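Local coordinates for polyketide synthase/nonribosomal peptide synthetase hybrid RzxB (Pseudomonas fluorescens, PDB 5IL6), which probably removes water from beta-hydroxyacyl intermediates through its dehydratase domain during assembly of the polyketide rhizoxin, at residues A[13-18]-A[198-203]; A[30-35]-A[96-101]; A[150-155]-A[176-181]; A[187-192]-A[245-250]; A[216-221]-A[259-264]. All coordinates share one frame; numbering follows the deposited sequence.

Contact 1 of 5, residues A[13-18]-A[198-203]; sequences LHPLLH and SGFALH
His14 and Pro15 meet Phe200 in a small loop-to-loop contact at the surface, where the loop before strand 19-20 faces the loop leading into helix 204-212, bridging the two halves of the dehydratase. Residues His14 to Leu17 form a type I turn, closed by a bond from Leu17 N to His14 O of 3.0 Å. The imidazole leaves this turn with CG anti to the backbone N (chi1 -173°), which carries it across to the CD1-CE1 side of the Phe200 ring. His14 CE1 lies 3.6 Å from Phe200 CE1, and the ring planes are nearly perpendicular (87°). Pro15 runs past the phenyl ring in the opposite direction, bringing its CB to 3.4 Å from Phe200 CZ. Both imidazole nitrogens are engaged: ND1 accepts from Leu16 N at 3.1 Å, the donor tilted 20° from the ring plane, while NE2 is bridged by a water to Ala201 N. With a leucine in place of His14, Leu16 N would probably lose its acceptor and the water its anchor on this side. Gly199 takes a positive phi that admits the bend before Phe200. Further on, His203, just before Pro204, caps the start of helix 204-212 through Ala205 N. The join is consistent with the double-hotdog fold of polyketide synthase dehydratases, in which loops of the two hotdogs meet beside the helix of the second.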
# COMPACT_ATOMS: atom_id res chain seq x y z
N LEU A 13 2.46 18.22 7.02
CA LEU A 13 3.55 17.43 7.58
C LEU A 13 4.09 16.44 6.57
O LEU A 13 5.27 16.07 6.62
CB LEU A 13 3.06 16.66 8.82
CG LEU A 13 2.34 17.46 9.89
CD1 LEU A 13 1.84 16.51 10.97
CD2 LEU A 13 3.22 18.54 10.47
N HIS A 14 3.24 16.02 5.64
CA HIS A 14 3.49 14.94 4.70
C HIS A 14 2.38 15.01 3.67
O HIS A 14 1.25 15.39 4.01
CB HIS A 14 3.50 13.59 5.43
CG HIS A 14 3.91 12.44 4.57
ND1 HIS A 14 3.02 11.76 3.76
CD2 HIS A 14 5.11 11.83 4.41
CE1 HIS A 14 3.66 10.79 3.13
NE2 HIS A 14 4.92 10.80 3.51
N PRO A 15 2.64 14.69 2.40
CA PRO A 15 1.56 14.79 1.40
C PRO A 15 0.30 14.02 1.77
O PRO A 15 -0.80 14.41 1.34
CB PRO A 15 2.21 14.22 0.13
CG PRO A 15 3.67 14.42 0.32
CD PRO A 15 3.94 14.37 1.79
N LEU A 16 0.41 12.95 2.55
CA LEU A 16 -0.74 12.16 2.97
C LEU A 16 -1.06 12.28 4.45
O LEU A 16 -1.98 11.61 4.93
CB LEU A 16 -0.51 10.68 2.63
CG LEU A 16 -0.53 10.26 1.16
CD1 LEU A 16 -0.28 8.76 1.05
CD2 LEU A 16 -1.83 10.64 0.48
N LEU A 17 -0.33 13.12 5.18
CA LEU A 17 -0.58 13.34 6.61
C LEU A 17 -0.48 14.85 6.81
O LEU A 17 0.61 15.39 7.02
CB LEU A 17 0.42 12.57 7.48
CG LEU A 17 0.04 12.42 8.95
CD1 LEU A 17 -0.98 11.30 9.10
CD2 LEU A 17 1.27 12.16 9.80
N HIS A 18 -1.62 15.52 6.73
CA HIS A 18 -1.63 16.97 6.57
C HIS A 18 -1.36 17.71 7.87
O HIS A 18 -0.54 18.63 7.90
CB HIS A 18 -2.97 17.42 5.97
CG HIS A 18 -3.23 16.87 4.61
ND1 HIS A 18 -4.46 16.95 3.99
CD2 HIS A 18 -2.42 16.23 3.73
CE1 HIS A 18 -4.40 16.39 2.80
NE2 HIS A 18 -3.17 15.94 2.62
N SER A 198 9.55 13.23 -4.36
CA SER A 198 10.02 14.13 -3.32
C SER A 198 9.06 14.13 -2.13
O SER A 198 7.85 14.30 -2.30
CB SER A 198 10.16 15.54 -3.88
OG SER A 198 10.70 16.43 -2.92
N GLY A 199 9.60 13.95 -0.93
CA GLY A 199 8.81 13.96 0.28
C GLY A 199 8.27 12.62 0.70
O GLY A 199 7.66 12.53 1.78
N PHE A 200 8.47 11.57 -0.09
CA PHE A 200 7.97 10.23 0.21
C PHE A 200 9.15 9.31 0.49
O PHE A 200 10.09 9.23 -0.31
CB PHE A 200 7.16 9.67 -0.96
CG PHE A 200 5.80 10.28 -1.12
CD1 PHE A 200 4.76 9.93 -0.28
CD2 PHE A 200 5.56 11.20 -2.13
CE1 PHE A 200 3.51 10.48 -0.43
CE2 PHE A 200 4.31 11.76 -2.29
CZ PHE A 200 3.28 11.40 -1.44
N ALA A 201 9.10 8.61 1.63
CA ALA A 201 10.00 7.48 1.82
C ALA A 201 9.60 6.33 0.91
O ALA A 201 10.46 5.63 0.36
CB ALA A 201 9.99 7.04 3.28
N LEU A 202 8.30 6.13 0.74
CA LEU A 202 7.76 5.16 -0.21
C LEU A 202 6.51 5.77 -0.83
O LEU A 202 5.53 6.02 -0.13
CB LEU A 202 7.43 3.83 0.47
CG LEU A 202 6.69 2.80 -0.38
CD1 LEU A 202 7.35 2.63 -1.75
CD2 LEU A 202 6.62 1.48 0.36
N HIS A 203 6.55 6.02 -2.14
CA HIS A 203 5.44 6.69 -2.80
C HIS A 203 4.24 5.75 -2.88
O HIS A 203 4.40 4.58 -3.22
CB HIS A 203 5.86 7.14 -4.20
CG HIS A 203 4.90 8.11 -4.83
ND1 HIS A 203 3.71 7.72 -5.40
CD2 HIS A 203 4.97 9.46 -4.98
CE1 HIS A 203 3.08 8.78 -5.87
NE2 HIS A 203 3.82 9.85 -5.63
O HOH W 1 6.71 8.48 3.26

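Contact 2 of 5, residues A[30-35]-A[96-101]; sequences LSRFSG and NGELFL
Leu30 reaches the Phe100 ring because its CG stands anti to the backbone N (chi1 167°), while the phenyl group, with its CG anti to the carbonyl carbon, lies alongside and points the same way. Leu30 CD1 then sits over one ring face, 3.9 Å from the centroid of Phe100 and 13° off the normal, a clear CH-pi contact. On the same face of this antiparallel strand pair, Arg32 bends at its third torsion and runs beside Glu98. Their salt bridge has Glu98 OE2 at the guanidinium edge, with the two planes 49° apart; Arg32 NH2 is modelled so near this oxygen that the exact separation is doubtful, and the bond from Arg32 NE to Glu98 OE2 (3.1 Å) is weak. Ser31 and Leu99 form the hydrogen-bonded pair, with Leu99 N 2.8 Å from Ser31 O and Ser31 N 3.1 Å from Leu99 O. Beyond the strands, Phe33 N continues the ladder to Gly97 O at 2.8 Å. Gly97 has positive phi, and a CB there would collide with Phe33 O; its CA instead comes within 3.3 Å of that oxygen. The opposite face looks inward. Leu99 packs on Met59 of helix 53-67 and Ile115 of strand 110-118, Phe33 meets the ring of His18, and Ser31 OG bonds to Leu16 O and His18 N.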
# COMPACT_ATOMS: atom_id res chain seq x y z
N LEU A 30 -4.75 14.48 10.99
CA LEU A 30 -5.90 14.73 10.13
C LEU A 30 -5.42 15.13 8.74
O LEU A 30 -4.57 16.01 8.61
CB LEU A 30 -6.79 15.83 10.72
CG LEU A 30 -7.87 16.44 9.83
CD1 LEU A 30 -8.79 15.37 9.24
CD2 LEU A 30 -8.68 17.46 10.62
N SER A 31 -5.95 14.46 7.73
CA SER A 31 -5.78 14.86 6.34
C SER A 31 -7.16 15.08 5.72
O SER A 31 -8.08 14.29 5.96
CB SER A 31 -5.01 13.81 5.54
OG SER A 31 -3.81 13.46 6.21
N ARG A 32 -7.30 16.15 4.95
CA ARG A 32 -8.53 16.46 4.25
C ARG A 32 -8.27 16.39 2.75
O ARG A 32 -7.43 17.14 2.23
CB ARG A 32 -9.08 17.83 4.64
CG ARG A 32 -10.43 18.15 4.00
CD ARG A 32 -11.06 19.42 4.55
NE ARG A 32 -11.20 19.38 6.00
CZ ARG A 32 -10.36 19.95 6.86
NH1 ARG A 32 -9.30 20.62 6.44
NH2 ARG A 32 -10.59 19.85 8.17
N PHE A 33 -8.97 15.50 2.07
CA PHE A 33 -8.80 15.29 0.64
C PHE A 33 -9.97 15.90 -0.12
O PHE A 33 -11.11 15.90 0.36
CB PHE A 33 -8.69 13.80 0.31
CG PHE A 33 -7.57 13.10 1.03
CD1 PHE A 33 -6.27 13.18 0.57
CD2 PHE A 33 -7.83 12.36 2.17
CE1 PHE A 33 -5.24 12.54 1.23
CE2 PHE A 33 -6.80 11.72 2.85
CZ PHE A 33 -5.51 11.81 2.37
N SER A 34 -9.68 16.41 -1.32
CA SER A 34 -10.72 16.94 -2.20
C SER A 34 -11.31 15.89 -3.12
O SER A 34 -12.42 16.08 -3.63
CB SER A 34 -10.15 18.08 -3.05
OG SER A 34 -9.09 17.61 -3.88
N GLY A 35 -10.61 14.78 -3.34
CA GLY A 35 -10.99 13.79 -4.31
C GLY A 35 -10.25 13.90 -5.63
O GLY A 35 -10.26 12.95 -6.42
N ASN A 96 -16.51 15.26 4.52
CA ASN A 96 -15.81 16.48 4.11
C ASN A 96 -14.38 16.16 3.69
O ASN A 96 -13.49 17.01 3.76
CB ASN A 96 -15.83 17.52 5.23
CG ASN A 96 -15.34 18.88 4.78
OD1 ASN A 96 -15.66 19.34 3.69
ND2 ASN A 96 -14.54 19.53 5.63
N GLY A 97 -14.15 14.92 3.26
CA GLY A 97 -12.83 14.49 2.86
C GLY A 97 -11.87 14.26 4.01
O GLY A 97 -10.68 14.07 3.76
N GLU A 98 -12.35 14.25 5.25
CA GLU A 98 -11.48 14.23 6.42
C GLU A 98 -11.22 12.79 6.85
O GLU A 98 -12.17 12.03 7.10
CB GLU A 98 -12.11 15.02 7.56
CG GLU A 98 -12.24 16.51 7.28
CD GLU A 98 -12.87 17.27 8.43
OE1 GLU A 98 -13.68 16.68 9.18
OE2 GLU A 98 -12.56 18.47 8.59
N LEU A 99 -9.95 12.43 6.94
CA LEU A 99 -9.51 11.11 7.37
C LEU A 99 -8.58 11.28 8.56
O LEU A 99 -7.54 11.94 8.46
CB LEU A 99 -8.81 10.37 6.23
CG LEU A 99 -8.62 8.85 6.35
CD1 LEU A 99 -9.94 8.14 6.56
CD2 LEU A 99 -7.95 8.33 5.10
N PHE A 100 -8.95 10.68 9.69
CA PHE A 100 -8.20 10.79 10.93
C PHE A 100 -7.33 9.56 11.15
O PHE A 100 -7.69 8.45 10.76
CB PHE A 100 -9.16 10.96 12.11
CG PHE A 100 -9.97 12.21 12.06
CD1 PHE A 100 -11.15 12.26 11.34
CD2 PHE A 100 -9.56 13.35 12.74
CE1 PHE A 100 -11.90 13.42 11.29
CE2 PHE A 100 -10.31 14.51 12.70
CZ PHE A 100 -11.48 14.54 11.97
N LEU A 101 -6.18 9.78 11.79
CA LEU A 101 -5.29 8.69 12.21
C LEU A 101 -4.98 8.88 13.68
O LEU A 101 -4.45 9.92 14.08
CB LEU A 101 -4.00 8.67 11.38
CG LEU A 101 -3.05 7.49 11.64
CD1 LEU A 101 -2.24 7.20 10.39
CD2 LEU A 101 -2.11 7.74 12.82

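Contact 3 of 5, residues A[150-155]-A[176-181]; sequences QVVDVE and LSLVRQ
An antiparallel strand pair at the border of the second hotdog opens into a helix start here, with Gln150 and Arg180 as its firm hydrogen-bonded pair. Gln150 N donates to Arg180 O at 2.8 Å and Arg180 N returns a bond to Gln150 O at 2.7 Å. The next bond, from Val152 N to Leu178 O at 3.0 Å, comes from 45° out of the carbonyl plane, as the strands begin to part. A water bridges the widening gap, donating to Val152 O and accepting from Leu178 N. Val152 CB meets Leu178 CB at 3.7 Å. With CG1 anti to the backbone N and CG2 anti to the carbonyl carbon (chi1 179°), Val152 sends CG2 to Arg180 CB at 3.8 Å and CG1 toward Leu178 CD1. The chain then turns at Asp153, the N-cap of helix 154-164, whose OD1 takes a weak capping bond from Glu155 N. Val154 CG2 swings over Leu178 CG at 4.0 Å, its side chain crossing the leucine at about a right angle. Both Val152 and Leu178 also lean on Cys157 of that helix. Leu176 and Ser177 both face Arg188 of the next strand, a classic beta bulge.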
# COMPACT_ATOMS: atom_id res chain seq x y z
N GLN A 150 8.11 -16.56 -18.27
CA GLN A 150 7.04 -16.15 -19.17
C GLN A 150 6.86 -14.64 -19.05
O GLN A 150 6.73 -14.11 -17.95
CB GLN A 150 5.74 -16.88 -18.81
CG GLN A 150 4.50 -16.42 -19.56
CD GLN A 150 3.22 -16.95 -18.93
OE1 GLN A 150 3.26 -17.85 -18.09
NE2 GLN A 150 2.09 -16.39 -19.32
N VAL A 151 6.84 -13.96 -20.20
CA VAL A 151 6.53 -12.54 -20.23
C VAL A 151 5.02 -12.39 -20.10
O VAL A 151 4.26 -12.97 -20.89
CB VAL A 151 7.05 -11.88 -21.52
CG1 VAL A 151 6.56 -10.44 -21.62
CG2 VAL A 151 8.57 -11.92 -21.55
N VAL A 152 4.58 -11.64 -19.11
CA VAL A 152 3.16 -11.43 -18.85
C VAL A 152 2.74 -10.12 -19.50
O VAL A 152 3.44 -9.11 -19.38
CB VAL A 152 2.86 -11.43 -17.34
CG1 VAL A 152 1.38 -11.18 -17.09
CG2 VAL A 152 3.29 -12.75 -16.72
N ASP A 153 1.62 -10.15 -20.21
CA ASP A 153 1.10 -8.95 -20.86
C ASP A 153 0.52 -8.02 -19.81
O ASP A 153 -0.49 -8.33 -19.17
CB ASP A 153 0.04 -9.35 -21.89
CG ASP A 153 -0.55 -8.15 -22.61
OD1 ASP A 153 -0.03 -7.03 -22.44
OD2 ASP A 153 -1.53 -8.33 -23.36
N VAL A 154 1.17 -6.87 -19.61
CA VAL A 154 0.74 -5.93 -18.58
C VAL A 154 -0.68 -5.44 -18.87
O VAL A 154 -1.50 -5.31 -17.96
CB VAL A 154 1.73 -4.76 -18.47
CG1 VAL A 154 1.09 -3.54 -17.80
CG2 VAL A 154 2.97 -5.19 -17.71
N GLU A 155 -0.98 -5.18 -20.15
CA GLU A 155 -2.32 -4.72 -20.49
C GLU A 155 -3.37 -5.80 -20.21
O GLU A 155 -4.51 -5.47 -19.86
CB GLU A 155 -2.37 -4.29 -21.96
CG GLU A 155 -1.55 -3.05 -22.25
CD GLU A 155 -2.03 -1.84 -21.48
OE1 GLU A 155 -3.23 -1.77 -21.16
OE2 GLU A 155 -1.20 -0.95 -21.19
N LEU A 176 5.35 -1.54 -15.50
CA LEU A 176 6.07 -1.38 -16.76
C LEU A 176 6.38 -2.71 -17.43
O LEU A 176 6.38 -2.80 -18.66
CB LEU A 176 7.37 -0.61 -16.51
CG LEU A 176 7.20 0.80 -15.94
CD1 LEU A 176 8.54 1.47 -15.72
CD2 LEU A 176 6.32 1.66 -16.84
N SER A 177 6.67 -3.75 -16.65
CA SER A 177 6.90 -5.07 -17.21
C SER A 177 6.65 -6.12 -16.14
O SER A 177 6.73 -5.84 -14.94
CB SER A 177 8.33 -5.20 -17.76
OG SER A 177 9.29 -5.09 -16.73
N LEU A 178 6.34 -7.33 -16.59
CA LEU A 178 6.06 -8.46 -15.71
C LEU A 178 6.64 -9.71 -16.34
O LEU A 178 6.48 -9.94 -17.54
CB LEU A 178 4.56 -8.67 -15.49
CG LEU A 178 3.74 -7.66 -14.67
CD1 LEU A 178 2.25 -7.95 -14.83
CD2 LEU A 178 4.16 -7.68 -13.22
N VAL A 179 7.30 -10.53 -15.52
CA VAL A 179 7.72 -11.86 -15.93
C VAL A 179 7.35 -12.84 -14.83
O VAL A 179 7.46 -12.52 -13.64
CB VAL A 179 9.23 -11.93 -16.24
CG1 VAL A 179 9.58 -10.99 -17.39
CG2 VAL A 179 10.06 -11.60 -15.01
N ARG A 180 6.90 -14.03 -15.22
CA ARG A 180 6.44 -15.05 -14.29
C ARG A 180 7.31 -16.29 -14.41
O ARG A 180 7.63 -16.74 -15.51
CB ARG A 180 4.98 -15.42 -14.55
CG ARG A 180 4.46 -16.51 -13.63
CD ARG A 180 2.99 -16.79 -13.84
NE ARG A 180 2.53 -17.87 -12.98
CZ ARG A 180 1.30 -18.38 -13.01
NH1 ARG A 180 0.39 -17.91 -13.85
NH2 ARG A 180 0.99 -19.37 -12.18
N GLN A 181 7.69 -16.85 -13.26
CA GLN A 181 8.43 -18.10 -13.18
C GLN A 181 7.74 -18.97 -12.14
O GLN A 181 8.00 -18.84 -10.94
CB GLN A 181 9.89 -17.87 -12.83
CG GLN A 181 10.73 -19.14 -12.79
CD GLN A 181 10.96 -19.71 -14.17
OE1 GLN A 181 10.24 -20.61 -14.62
NE2 GLN A 181 11.98 -19.20 -14.86
O HOH W 2 5.69 -7.59 -19.40

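Contact 4 of 5, residues A[187-192]-A[245-250]; sequences ARIALQ and ASLQVQ
Ile189 lies at a slant across both Leu247 and Val249 on the concave, helix-facing side of an antiparallel pair in the second hotdog. Its CG1 occupies the position between the backbone N and the carbonyl carbon (chi1 61°), which turns this branch toward the neighbouring strand. There Ile189 CG1 meets Leu247 CB at 3.7 Å, and Ile189 CD1 goes on to Val249 CG2 at the same distance of 3.7 Å. Helix 204-212 closes over this layer, with Ala209 on Ile189, Leu206 on Leu247 and Ala210 on Val249. An alanine at Ile189 would probably open a gap between these two strand residues and the helix. The other face is more polar. Arg188 and Gln248 run side by side in the same direction, their guanidinium and amide planes only 23° apart, yet the arginine is poorly ordered and Arg188 NE stays 3.9 Å from Gln248 OE1. The amide is positioned instead by its NE2, which bonds to Asp269 O, and Ser246 OG similarly binds Asp270 OD1. Paired backbone bonds link Ala187 with Val249 and Ile189 with Leu247; of these, Leu247 N to Ile189 O measures 2.8 Å. Past the strand end, Leu191 N donates to Ala245 O at 2.9 Å, and Leu191 CD1 rests 4.0 Å from Ala245 CB.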
# COMPACT_ATOMS: atom_id res chain seq x y z
N ALA A 187 8.44 -7.76 -11.24
CA ALA A 187 7.84 -6.59 -11.88
C ALA A 187 8.80 -5.41 -11.81
O ALA A 187 9.57 -5.26 -10.86
CB ALA A 187 6.52 -6.22 -11.20
N ARG A 188 8.75 -4.58 -12.85
CA ARG A 188 9.43 -3.29 -12.86
C ARG A 188 8.38 -2.20 -12.82
O ARG A 188 7.44 -2.20 -13.62
CB ARG A 188 10.32 -3.13 -14.10
CG ARG A 188 11.70 -3.74 -13.95
CD ARG A 188 11.67 -5.25 -14.15
NE ARG A 188 13.02 -5.80 -14.27
CZ ARG A 188 13.28 -7.03 -14.70
NH1 ARG A 188 12.30 -7.85 -15.05
NH2 ARG A 188 14.54 -7.45 -14.79
N ILE A 189 8.54 -1.27 -11.88
CA ILE A 189 7.60 -0.18 -11.67
C ILE A 189 8.40 1.11 -11.54
O ILE A 189 9.56 1.11 -11.11
CB ILE A 189 6.71 -0.41 -10.44
CG1 ILE A 189 7.56 -0.52 -9.17
CG2 ILE A 189 5.87 -1.67 -10.62
CD1 ILE A 189 6.76 -0.59 -7.88
N ALA A 190 7.78 2.22 -11.92
CA ALA A 190 8.41 3.53 -11.78
C ALA A 190 7.34 4.60 -11.87
O ALA A 190 6.34 4.44 -12.57
CB ALA A 190 9.48 3.75 -12.85
N LEU A 191 7.58 5.71 -11.17
CA LEU A 191 6.66 6.83 -11.19
C LEU A 191 6.58 7.46 -12.58
O LEU A 191 7.56 7.48 -13.34
CB LEU A 191 7.07 7.90 -10.18
CG LEU A 191 7.02 7.53 -8.69
CD1 LEU A 191 7.64 8.64 -7.86
CD2 LEU A 191 5.59 7.27 -8.27
N GLN A 192 5.39 7.97 -12.91
CA GLN A 192 5.22 8.69 -14.17
C GLN A 192 6.04 9.97 -14.19
O GLN A 192 6.62 10.33 -15.22
CB GLN A 192 3.73 9.00 -14.38
CG GLN A 192 3.40 9.60 -15.73
CD GLN A 192 1.95 10.02 -15.84
OE1 GLN A 192 1.32 10.36 -14.84
NE2 GLN A 192 1.41 9.98 -17.05
N ALA A 245 12.43 6.26 -7.31
CA ALA A 245 11.27 6.38 -8.18
C ALA A 245 11.11 5.20 -9.12
O ALA A 245 10.08 5.10 -9.80
CB ALA A 245 11.36 7.68 -8.99
N SER A 246 12.10 4.31 -9.20
CA SER A 246 12.03 3.11 -10.02
C SER A 246 12.38 1.91 -9.15
O SER A 246 13.34 1.97 -8.37
CB SER A 246 12.98 3.19 -11.22
OG SER A 246 12.93 2.00 -11.99
N LEU A 247 11.61 0.83 -9.28
CA LEU A 247 11.73 -0.30 -8.37
C LEU A 247 11.56 -1.62 -9.11
O LEU A 247 10.90 -1.69 -10.14
CB LEU A 247 10.69 -0.22 -7.25
CG LEU A 247 10.82 0.94 -6.27
CD1 LEU A 247 9.58 1.03 -5.39
CD2 LEU A 247 12.06 0.79 -5.42
N GLN A 248 12.17 -2.66 -8.55
CA GLN A 248 11.89 -4.04 -8.89
C GLN A 248 11.08 -4.66 -7.76
O GLN A 248 11.34 -4.39 -6.59
CB GLN A 248 13.17 -4.86 -9.09
CG GLN A 248 14.03 -4.44 -10.26
CD GLN A 248 15.27 -5.30 -10.37
OE1 GLN A 248 15.29 -6.29 -11.10
NE2 GLN A 248 16.32 -4.93 -9.64
N VAL A 249 10.10 -5.49 -8.12
CA VAL A 249 9.22 -6.12 -7.14
C VAL A 249 9.22 -7.61 -7.39
O VAL A 249 8.78 -8.07 -8.45
CB VAL A 249 7.79 -5.56 -7.19
CG1 VAL A 249 6.94 -6.18 -6.11
CG2 VAL A 249 7.81 -4.04 -7.06
N GLN A 250 9.71 -8.38 -6.42
CA GLN A 250 9.62 -9.83 -6.46
C GLN A 250 8.37 -10.27 -5.70
O GLN A 250 8.16 -9.86 -4.56
CB GLN A 250 10.86 -10.47 -5.83
CG GLN A 250 10.91 -11.98 -6.03
CD GLN A 250 12.11 -12.63 -5.38
OE1 GLN A 250 12.97 -11.95 -4.81
NE2 GLN A 250 12.17 -13.95 -5.45

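Contact 5 of 5, residues A[216-221]-A[259-264]; sequences ALLLDE and PDYCFD
Leu217 and Leu218 hold the loop after helix 204-212 against strand 261-268 of the second hotdog, with Phe263 and Tyr261 as their partners. The backbones stay well apart and no hydrogen bond passes between the segments, so side chains alone span the interval. The apolar group comes first. Phe263 comes from the strand with its CG anti to the carbonyl carbon (chi1 -54°) and turns the edge of its ring into the two leucines. Leu218 approaches it from the opposite direction, setting its CD2 in the ring plane 3.9 Å from Phe263 CZ. Leu217 slides past, and its CD1 lies 3.9 Å from Phe263 CE2, so the outer ring carbons are shared between the two residues. Leu218 CD2 also reaches the neighbouring aromatic, 3.5 Å from Tyr261 CD2, and thereby touches both rings, which stand two residues apart on the same side of the strand. Strand 246-254 contributes to the same layer, with Ile251 against Leu217 and Arg253 against Leu218 and both aromatic residues. The polar group is smaller and lies at the more open end. Glu221, though poorly ordered, directs its OE2 into a salt bridge with Arg253. Its carboxylate plane is turned 52° from the tyrosine ring, and Glu221 OE1 lies at the ring edge, in plane, 3.6 Å from Tyr261 CE2.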
# COMPACT_ATOMS: atom_id res chain seq x y z
N ALA A 216 -0.08 -10.88 -12.10
CA ALA A 216 0.73 -11.75 -12.95
C ALA A 216 0.51 -13.21 -12.60
O ALA A 216 0.54 -14.09 -13.47
CB ALA A 216 2.21 -11.38 -12.81
N LEU A 217 0.30 -13.50 -11.31
CA LEU A 217 0.14 -14.86 -10.83
C LEU A 217 -1.30 -15.35 -10.85
O LEU A 217 -1.55 -16.52 -10.54
CB LEU A 217 0.70 -14.96 -9.40
CG LEU A 217 2.19 -14.65 -9.26
CD1 LEU A 217 2.62 -14.65 -7.81
CD2 LEU A 217 3.03 -15.64 -10.06
N LEU A 218 -2.26 -14.50 -11.22
CA LEU A 218 -3.67 -14.85 -11.15
C LEU A 218 -4.40 -14.85 -12.49
O LEU A 218 -5.56 -15.28 -12.53
CB LEU A 218 -4.41 -13.88 -10.21
CG LEU A 218 -3.92 -13.83 -8.76
CD1 LEU A 218 -4.70 -12.79 -7.98
CD2 LEU A 218 -4.05 -15.20 -8.09
N LEU A 219 -3.76 -14.42 -13.58
CA LEU A 219 -4.47 -14.33 -14.85
C LEU A 219 -5.09 -15.67 -15.24
O LEU A 219 -6.24 -15.72 -15.69
CB LEU A 219 -3.52 -13.86 -15.95
CG LEU A 219 -3.17 -12.37 -15.97
CD1 LEU A 219 -2.06 -12.09 -16.97
CD2 LEU A 219 -4.39 -11.51 -16.27
N ASP A 220 -4.36 -16.77 -15.06
CA ASP A 220 -4.87 -18.08 -15.46
C ASP A 220 -5.94 -18.57 -14.49
O ASP A 220 -6.93 -19.18 -14.91
CB ASP A 220 -3.72 -19.08 -15.56
CG ASP A 220 -2.86 -18.85 -16.79
OD1 ASP A 220 -3.43 -18.55 -17.86
OD2 ASP A 220 -1.62 -18.95 -16.68
N GLU A 221 -5.77 -18.33 -13.19
CA GLU A 221 -6.74 -18.82 -12.22
C GLU A 221 -8.08 -18.12 -12.38
O GLU A 221 -9.14 -18.76 -12.42
CB GLU A 221 -6.23 -18.64 -10.79
CG GLU A 221 -5.08 -19.56 -10.39
CD GLU A 221 -5.00 -19.76 -8.89
OE1 GLU A 221 -6.01 -19.52 -8.19
OE2 GLU A 221 -3.92 -20.16 -8.41
N PRO A 259 -11.99 -18.10 0.25
CA PRO A 259 -11.81 -17.84 -1.18
C PRO A 259 -10.78 -16.74 -1.45
O PRO A 259 -10.96 -15.93 -2.36
CB PRO A 259 -13.20 -17.39 -1.62
CG PRO A 259 -13.67 -16.59 -0.43
CD PRO A 259 -13.05 -17.24 0.80
N ASP A 260 -9.71 -16.71 -0.66
CA ASP A 260 -8.78 -15.59 -0.64
C ASP A 260 -7.47 -15.96 -1.34
O ASP A 260 -7.22 -17.12 -1.69
CB ASP A 260 -8.51 -15.14 0.80
CG ASP A 260 -9.80 -14.91 1.57
OD1 ASP A 260 -10.80 -14.52 0.94
OD2 ASP A 260 -9.80 -15.11 2.80
N TYR A 261 -6.65 -14.93 -1.55
CA TYR A 261 -5.34 -15.07 -2.16
C TYR A 261 -4.32 -14.34 -1.30
O TYR A 261 -4.61 -13.28 -0.75
CB TYR A 261 -5.33 -14.50 -3.58
CG TYR A 261 -6.36 -15.13 -4.49
CD1 TYR A 261 -7.67 -14.68 -4.49
CD2 TYR A 261 -6.02 -16.18 -5.34
CE1 TYR A 261 -8.62 -15.25 -5.31
CE2 TYR A 261 -6.97 -16.76 -6.16
CZ TYR A 261 -8.26 -16.29 -6.15
OH TYR A 261 -9.21 -16.86 -6.96
N CYS A 262 -3.12 -14.92 -1.18
CA CYS A 262 -2.09 -14.38 -0.31
C CYS A 262 -0.75 -14.37 -1.03
O CYS A 262 -0.44 -15.29 -1.80
CB CYS A 262 -1.97 -15.21 0.98
SG CYS A 262 -0.90 -14.47 2.23
N PHE A 263 0.04 -13.33 -0.79
CA PHE A 263 1.32 -13.14 -1.46
C PHE A 263 2.33 -12.53 -0.50
O PHE A 263 1.97 -11.84 0.45
CB PHE A 263 1.19 -12.21 -2.68
CG PHE A 263 0.14 -12.65 -3.67
CD1 PHE A 263 -1.17 -12.25 -3.52
CD2 PHE A 263 0.48 -13.45 -4.75
CE1 PHE A 263 -2.14 -12.64 -4.43
CE2 PHE A 263 -0.48 -13.85 -5.66
CZ PHE A 263 -1.79 -13.44 -5.50
N ASP A 264 3.61 -12.80 -0.77
CA ASP A 264 4.71 -12.05 -0.18
C ASP A 264 5.39 -11.24 -1.27
O ASP A 264 5.57 -11.71 -2.40
CB ASP A 264 5.73 -12.98 0.50
CG ASP A 264 5.10 -13.90 1.52
OD1 ASP A 264 4.43 -13.39 2.45
OD2 ASP A 264 5.27 -15.13 1.41

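The five contacts show how a double hotdog is put together. Contact 2 lies in the first hotdog, contacts 3, 4 and 5 in the second, and contact 1 joins the two. Contacts 2 and 3 have centres about 36 Å apart, on opposite sides of the chain's centre, and both are nested inside the long loop closed by contact 1. Contacts 3 and 4 are neighbours, about 13 Å between centres, through adjacent strands 175-181 and 184-190; contacts 4 and 5 share the next step, from strand 246-254 to 261-268. Contact 1 touches contact 2 through Ser31 and contact 4 through Leu191, thereby connecting the halves.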